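Local coordinates for protein oligogalacturonate lyase (Vibrio parahaemolyticus RIMD 2210633, PDB 3C5M) that probably cleaves short oligogalacturonate fragments of pectin by beta-elimination, on a seven-bladed beta-propeller that binds manganese, at residues 169-174 with 180-185; 220-223 with 228-231; 94-97 with 103-106. All blocks are in the same frame, centred on the assembly; numbering follows the deposited sequence.

How the interactions relate
The three contacts are hairpins from three successive four-stranded sheets, which are blades of the beta-propeller. Along the chain interaction 3 comes first, then interaction 1, then interaction 2. Interaction 3 joins the second and third strands of its blade, whereas interactions 1 and 2 each join the third strand to the outermost fourth. The centres of interactions 1 and 2 lie about 14 Å apart and their side chains touch, with Leu170 packing on Val221 and His184 on Val228. Interaction 3 touches neither, its centre lying about 18 Å from that of interaction 1 and about 27 Å from that of interaction 2. All lie away from the manganese site and pair neighbouring strands within single blades.

Interaction 1 (169-174 with 180-185); sequences RLIKVD and LEVIHQ
Leu170 faces two consecutive residues of the partner strand, Ile183 and His184, and this makes a classic beta bulge in the antiparallel pairing of 169-174 with 180-185. The backbone N of Leu170 gives a nearly straight hydrogen bond to His184 O (2.7 Å). Its carbonyl oxygen takes the N-H of Ile183 (Leu170 O to Ile183 N, 3.1 Å), and His184 N adds only a weak bond to that same oxygen.

This is the close-packed, buried part: the Leu170 side chain crosses that of Ile183 at a slant, CD2 against CD1, while Val140 of the adjoining strand touches Leu170 as well. Residues 169-173 are mostly buried, with Trp130 and Tyr118 touching both Ile171 and Val173.

The solvent side is the outer strand, where Leu180, Glu181, Val182 and Gln185 are exposed. Lys172 runs beside Glu181 in the same direction, and two bends near its end, chi3 65° and chi4 63°, bring Lys172 NZ to a salt bridge with Glu181 OE1 (3.0 Å). The extended chain of Arg169, itself buried, meets Val182 and Leu180 at about a right angle, with Arg169 NH2 3.6 Å from Leu180 CD1 and Arg169 NH1 3.7 Å from Val182 CG2. A water accepts from Arg169 NH1 (3.3 Å) and donates to Gln185 OE1 (2.6 Å), linking two groups whose planes stand 79° apart.

The charge of Arg169 is met chiefly by a salt bridge to Glu143 and a cation-pi contact with Trp124, so the outer strand contributes aliphatic cover and a water bridge. Lys172, with Glu181 close and a weak, long ion pair to Glu223, probably keeps its positive charge.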
# COMPACT_ATOMS: atom_id res chain seq x y z
N ARG A 169 -18.09 -4.93 -8.22
CA ARG A 169 -17.50 -5.80 -9.22
C ARG A 169 -15.99 -5.64 -9.24
O ARG A 169 -15.46 -4.54 -9.08
CB ARG A 169 -18.07 -5.49 -10.60
CG ARG A 169 -17.74 -4.09 -11.10
CD ARG A 169 -18.27 -3.88 -12.50
NE ARG A 169 -17.88 -2.59 -13.06
CZ ARG A 169 -18.12 -2.22 -14.31
NH1 ARG A 169 -18.75 -3.03 -15.15
NH2 ARG A 169 -17.71 -1.03 -14.74
N LEU A 170 -15.31 -6.76 -9.43
CA LEU A 170 -13.86 -6.80 -9.51
C LEU A 170 -13.53 -6.84 -11.01
O LEU A 170 -13.69 -7.87 -11.66
CB LEU A 170 -13.36 -8.08 -8.83
CG LEU A 170 -11.89 -8.17 -8.44
CD1 LEU A 170 -11.60 -9.52 -7.80
CD2 LEU A 170 -11.03 -7.98 -9.66
N ILE A 171 -13.08 -5.71 -11.57
CA ILE A 171 -12.77 -5.62 -12.99
C ILE A 171 -11.29 -5.70 -13.33
O ILE A 171 -10.42 -5.53 -12.48
CB ILE A 171 -13.32 -4.33 -13.63
CG1 ILE A 171 -12.61 -3.11 -13.05
CG2 ILE A 171 -14.82 -4.24 -13.42
CD1 ILE A 171 -13.05 -1.78 -13.64
N LYS A 172 -11.01 -5.95 -14.60
CA LYS A 172 -9.66 -6.05 -15.10
C LYS A 172 -9.62 -5.23 -16.38
O LYS A 172 -10.48 -5.38 -17.25
CB LYS A 172 -9.34 -7.51 -15.39
CG LYS A 172 -8.03 -7.73 -16.13
CD LYS A 172 -7.77 -9.22 -16.35
CE LYS A 172 -8.81 -9.86 -17.26
NZ LYS A 172 -8.80 -9.29 -18.65
N VAL A 173 -8.63 -4.36 -16.49
CA VAL A 173 -8.49 -3.50 -17.65
C VAL A 173 -7.19 -3.81 -18.38
O VAL A 173 -6.17 -4.14 -17.76
CB VAL A 173 -8.50 -2.01 -17.23
CG1 VAL A 173 -8.32 -1.11 -18.43
CG2 VAL A 173 -9.80 -1.70 -16.52
N ASP A 174 -7.23 -3.70 -19.70
CA ASP A 174 -6.06 -3.96 -20.53
C ASP A 174 -5.39 -2.63 -20.87
O ASP A 174 -6.00 -1.75 -21.48
CB ASP A 174 -6.51 -4.71 -21.79
CG ASP A 174 -5.33 -5.19 -22.64
OD1 ASP A 174 -4.81 -4.39 -23.45
OD2 ASP A 174 -4.92 -6.37 -22.47
N LEU A 180 -12.43 -3.24 -20.56
CA LEU A 180 -12.61 -3.79 -19.22
C LEU A 180 -13.24 -5.17 -19.31
O LEU A 180 -13.92 -5.48 -20.28
CB LEU A 180 -13.49 -2.90 -18.34
CG LEU A 180 -14.98 -2.83 -18.66
CD1 LEU A 180 -15.67 -1.98 -17.61
CD2 LEU A 180 -15.20 -2.25 -20.07
N GLU A 181 -13.02 -5.98 -18.29
CA GLU A 181 -13.57 -7.32 -18.28
C GLU A 181 -13.94 -7.70 -16.85
O GLU A 181 -13.07 -7.92 -16.02
CB GLU A 181 -12.52 -8.29 -18.81
CG GLU A 181 -13.04 -9.67 -19.08
CD GLU A 181 -11.93 -10.61 -19.48
OE1 GLU A 181 -11.19 -11.07 -18.58
OE2 GLU A 181 -11.79 -10.88 -20.69
N VAL A 182 -15.23 -7.76 -16.56
CA VAL A 182 -15.67 -8.10 -15.21
C VAL A 182 -15.31 -9.55 -14.89
O VAL A 182 -15.89 -10.47 -15.45
CB VAL A 182 -17.20 -7.94 -15.06
CG1 VAL A 182 -17.62 -8.29 -13.65
CG2 VAL A 182 -17.60 -6.51 -15.38
N ILE A 183 -14.35 -9.76 -13.98
CA ILE A 183 -13.96 -11.13 -13.64
C ILE A 183 -14.70 -11.69 -12.44
O ILE A 183 -14.56 -12.86 -12.12
CB ILE A 183 -12.44 -11.25 -13.37
CG1 ILE A 183 -12.05 -10.46 -12.14
CG2 ILE A 183 -11.64 -10.75 -14.56
CD1 ILE A 183 -10.55 -10.43 -11.92
N HIS A 184 -15.48 -10.84 -11.78
CA HIS A 184 -16.24 -11.27 -10.61
C HIS A 184 -17.15 -10.16 -10.11
O HIS A 184 -16.71 -9.04 -9.92
CB HIS A 184 -15.31 -11.69 -9.47
CG HIS A 184 -16.04 -12.12 -8.24
ND1 HIS A 184 -16.76 -13.29 -8.18
CD2 HIS A 184 -16.22 -11.50 -7.05
CE1 HIS A 184 -17.38 -13.37 -7.01
NE2 HIS A 184 -17.06 -12.29 -6.31
N GLN A 185 -18.43 -10.47 -9.90
CA GLN A 185 -19.37 -9.48 -9.40
C GLN A 185 -20.05 -10.06 -8.18
O GLN A 185 -19.94 -11.26 -7.93
CB GLN A 185 -20.40 -9.13 -10.47
CG GLN A 185 -21.20 -7.90 -10.14
CD GLN A 185 -21.64 -7.15 -11.40
OE1 GLN A 185 -20.86 -6.98 -12.34
NE2 GLN A 185 -22.88 -6.69 -11.41
O HOH W 1 -21.01 -5.32 -14.40

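Interaction 2 (220-223 with 228-231); sequences LVNE and VRKI
The carbonyl oxygen of Leu220 is gripped twice from segment 228-231. Arg229 N donates a hydrogen bond to Leu220 O over 3.0 Å, and the CA of Val228 brings a C-H to the same Leu220 oxygen, the CA lying 3.4 Å from it. The return bond runs from Leu220 N to Arg229 O (2.9 Å). Together the two N-H bonds define one antiparallel hydrogen-bonded pair.

Arg229 then folds over its partner. A bend at chi2 (82°) turns the chain back across Leu220, and Arg229 CD lies 3.7 Å from Leu220 CB. One face of the guanidinium is covered by Leu220, whose CB and CD2 lie over it, with CD2 offset toward the rim. Asn222 OD1 stands at the guanidinium edge, near its plane, yet at 3.8 Å from Arg229 NH2 it is a neighbour and not a bonded acceptor. That same NH2 makes a weak hydrogen bond to Asn227 O in the connecting turn. Arg229 also touches a crystal neighbour, which may influence its pose.

Apolar contacts lie beside this pair. Leu220 CD1 reaches Ile231 CD1 (3.8 Å), the two side chains crossing at a slant. Val221 and Val228 run side by side, pointing the same way, and meet through their CG2 methyls at 3.5 Å.

Strand 229-230 is the outermost of its four-stranded sheet. On the inner side, strand 202-207 pairs with 219-222, its Thr202 touching Leu220 and its Phe205 touching Val221. Met252 of strand 252-258, in the next sheet, packs on both Leu220 and Ile231.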
# COMPACT_ATOMS: atom_id res chain seq x y z
N LEU A 220 -9.70 -15.43 -2.95
CA LEU A 220 -8.88 -15.65 -4.15
C LEU A 220 -9.80 -16.07 -5.30
O LEU A 220 -10.84 -16.68 -5.08
CB LEU A 220 -7.84 -16.75 -3.88
CG LEU A 220 -6.37 -16.40 -4.11
CD1 LEU A 220 -5.99 -15.21 -3.23
CD2 LEU A 220 -5.47 -17.60 -3.79
N VAL A 221 -9.42 -15.74 -6.52
CA VAL A 221 -10.22 -16.09 -7.68
C VAL A 221 -9.34 -16.02 -8.93
O VAL A 221 -8.43 -15.19 -8.99
CB VAL A 221 -11.42 -15.13 -7.85
CG1 VAL A 221 -10.92 -13.70 -7.98
CG2 VAL A 221 -12.22 -15.52 -9.07
N ASN A 222 -9.59 -16.87 -9.91
CA ASN A 222 -8.77 -16.85 -11.11
C ASN A 222 -9.11 -15.72 -12.06
O ASN A 222 -10.21 -15.16 -12.00
CB ASN A 222 -8.84 -18.18 -11.84
CG ASN A 222 -8.16 -19.27 -11.08
OD1 ASN A 222 -8.79 -20.02 -10.36
ND2 ASN A 222 -6.84 -19.35 -11.22
N GLU A 223 -8.18 -15.38 -12.94
CA GLU A 223 -8.42 -14.29 -13.85
C GLU A 223 -9.64 -14.50 -14.72
O GLU A 223 -10.35 -13.55 -15.04
CB GLU A 223 -7.20 -14.06 -14.72
CG GLU A 223 -7.31 -12.80 -15.53
CD GLU A 223 -6.00 -12.44 -16.19
OE1 GLU A 223 -5.97 -11.48 -16.98
OE2 GLU A 223 -5.00 -13.14 -15.92
N VAL A 228 -13.59 -19.33 -7.24
CA VAL A 228 -13.65 -18.37 -6.15
C VAL A 228 -13.57 -19.16 -4.85
O VAL A 228 -14.43 -19.99 -4.57
CB VAL A 228 -14.98 -17.56 -6.19
CG1 VAL A 228 -15.07 -16.63 -4.99
CG2 VAL A 228 -15.06 -16.76 -7.47
N ARG A 229 -12.52 -18.92 -4.07
CA ARG A 229 -12.34 -19.63 -2.82
C ARG A 229 -11.73 -18.79 -1.71
O ARG A 229 -11.15 -17.74 -1.97
CB ARG A 229 -11.51 -20.91 -3.04
CG ARG A 229 -10.48 -20.88 -4.17
CD ARG A 229 -9.20 -20.21 -3.76
NE ARG A 229 -8.03 -20.64 -4.55
CZ ARG A 229 -7.85 -20.39 -5.85
NH1 ARG A 229 -6.75 -20.82 -6.45
NH2 ARG A 229 -8.76 -19.72 -6.55
N LYS A 230 -11.86 -19.24 -0.47
CA LYS A 230 -11.30 -18.51 0.65
C LYS A 230 -9.93 -19.07 1.00
O LYS A 230 -9.76 -20.28 1.07
CB LYS A 230 -12.25 -18.59 1.85
CG LYS A 230 -12.72 -19.99 2.15
CD LYS A 230 -13.60 -20.02 3.39
CE LYS A 230 -14.83 -19.15 3.23
NZ LYS A 230 -15.63 -19.12 4.47
N ILE A 231 -8.96 -18.18 1.20
CA ILE A 231 -7.59 -18.56 1.53
C ILE A 231 -7.48 -19.47 2.75
O ILE A 231 -6.75 -20.46 2.74
CB ILE A 231 -6.71 -17.29 1.76
CG1 ILE A 231 -6.64 -16.47 0.47
CG2 ILE A 231 -5.32 -17.68 2.22
CD1 ILE A 231 -5.86 -15.19 0.59

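Interaction 3 (94-97 with 103-106); sequences AFFY and NLMK
The rings of Phe96 and Tyr97 each carry an aliphatic side chain of the partner strand on one face. Over Phe96 lies Lys106, whose CG stands 3.8 Å from the Phe96 ring centroid and 27° off the normal, a CH-pi contact displaced toward the rim. Leu104 CD2 comes to the edge of the same ring, near its plane, 4.2 Å from Phe96 CD2. The Tyr97 ring takes the CG of Met105, a selenomethionine, over one face at 4.1 Å from its centroid, again off centre.

The two pairs sit on opposite faces of the sheet, and within each the side chains run side by side, pointing the same way. Lys106 manages this because its CG is anti to the backbone N (chi1 -173°) and the rest of the chain stays extended, so CB, CG and CD line the ring in turn and CE ends near Ala94 CB. Met105 instead bends at chi2 and chi3, after its CB has met Tyr97 CE1 (Met105 CB to Tyr97 CE1, 3.5 Å).

Tyr97 and Met105 also form the hydrogen-bonded pair, through Met105 N to Tyr97 O (2.7 Å) and Tyr97 N to Met105 O (3.1 Å). Met105 O receives a C-H from Phe96 as well, whose CA lies 3.2 Å from it. The hydroxyl of Tyr97 hydrogen-bonds to Glu114 OE1 on the next strand and to Lys99 NZ farther along its own strand, while Phe87 lays its ring almost parallel to that of Phe96.

Strands 94-99 and 103-108 are the middle two of a four-stranded antiparallel sheet, flanked by 87-88 and 114-119. Ile117 and Leu139, the latter from the following sheet, both touch Phe96 and Leu104. A four-stranded antiparallel blade with its neighbour packed on its face, repeated round a central axis, is the beta-propeller design, here seven-bladed.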
# COMPACT_ATOMS: atom_id res chain seq x y z
N ALA A 94 7.47 4.38 -16.95
CA ALA A 94 6.25 5.12 -16.69
C ALA A 94 5.67 4.76 -15.32
O ALA A 94 6.07 3.77 -14.69
CB ALA A 94 5.24 4.82 -17.79
N PHE A 95 4.73 5.58 -14.85
CA PHE A 95 4.05 5.29 -13.59
C PHE A 95 2.57 5.52 -13.84
O PHE A 95 2.22 6.20 -14.80
CB PHE A 95 4.60 6.16 -12.42
CG PHE A 95 3.87 7.46 -12.20
CD1 PHE A 95 4.13 8.57 -13.00
CD2 PHE A 95 2.92 7.57 -11.18
CE1 PHE A 95 3.46 9.77 -12.79
CE2 PHE A 95 2.24 8.77 -10.96
CZ PHE A 95 2.51 9.88 -11.77
N PHE A 96 1.72 4.94 -13.01
CA PHE A 96 0.28 5.07 -13.16
C PHE A 96 -0.35 5.70 -11.93
O PHE A 96 0.12 5.49 -10.81
CB PHE A 96 -0.39 3.70 -13.37
CG PHE A 96 0.03 2.99 -14.62
CD1 PHE A 96 1.32 2.48 -14.75
CD2 PHE A 96 -0.89 2.79 -15.65
CE1 PHE A 96 1.69 1.78 -15.90
CE2 PHE A 96 -0.52 2.09 -16.80
CZ PHE A 96 0.77 1.58 -16.93
N TYR A 97 -1.42 6.45 -12.14
CA TYR A 97 -2.14 7.06 -11.03
C TYR A 97 -3.54 7.43 -11.47
O TYR A 97 -3.81 7.48 -12.66
CB TYR A 97 -1.42 8.30 -10.53
CG TYR A 97 -1.66 9.53 -11.36
CD1 TYR A 97 -1.04 9.69 -12.60
CD2 TYR A 97 -2.50 10.56 -10.89
CE1 TYR A 97 -1.24 10.85 -13.36
CE2 TYR A 97 -2.71 11.72 -11.65
CZ TYR A 97 -2.08 11.85 -12.88
OH TYR A 97 -2.29 12.98 -13.64
N ASN A 103 -10.33 9.03 -14.11
CA ASN A 103 -9.40 8.60 -15.13
C ASN A 103 -8.12 7.95 -14.67
O ASN A 103 -7.35 8.55 -13.93
CB ASN A 103 -9.02 9.80 -15.99
CG ASN A 103 -10.22 10.68 -16.33
OD1 ASN A 103 -11.15 10.26 -17.03
ND2 ASN A 103 -10.21 11.91 -15.80
N LEU A 104 -7.88 6.72 -15.12
CA LEU A 104 -6.67 5.98 -14.79
C LEU A 104 -5.65 6.54 -15.76
O LEU A 104 -5.85 6.45 -16.96
CB LEU A 104 -6.85 4.50 -15.10
CG LEU A 104 -6.10 3.52 -14.19
CD1 LEU A 104 -6.21 2.13 -14.79
CD2 LEU A 104 -4.64 3.91 -14.03
N MSE A 105 -4.55 7.10 -15.25
CA MSE A 105 -3.53 7.70 -16.11
C MSE A 105 -2.23 6.93 -16.18
O MSE A 105 -1.84 6.26 -15.23
CB MSE A 105 -3.18 9.09 -15.61
CG MSE A 105 -4.36 9.94 -15.30
SE MSE A 105 -5.41 10.28 -16.88
CE MSE A 105 -4.00 11.18 -17.96
N LYS A 106 -1.57 7.05 -17.32
CA LYS A 106 -0.28 6.41 -17.53
C LYS A 106 0.62 7.56 -17.94
O LYS A 106 0.33 8.27 -18.91
CB LYS A 106 -0.35 5.39 -18.67
CG LYS A 106 0.94 4.61 -18.79
CD LYS A 106 1.02 3.91 -20.11
CE LYS A 106 2.30 3.13 -20.24
NZ LYS A 106 2.46 2.64 -21.64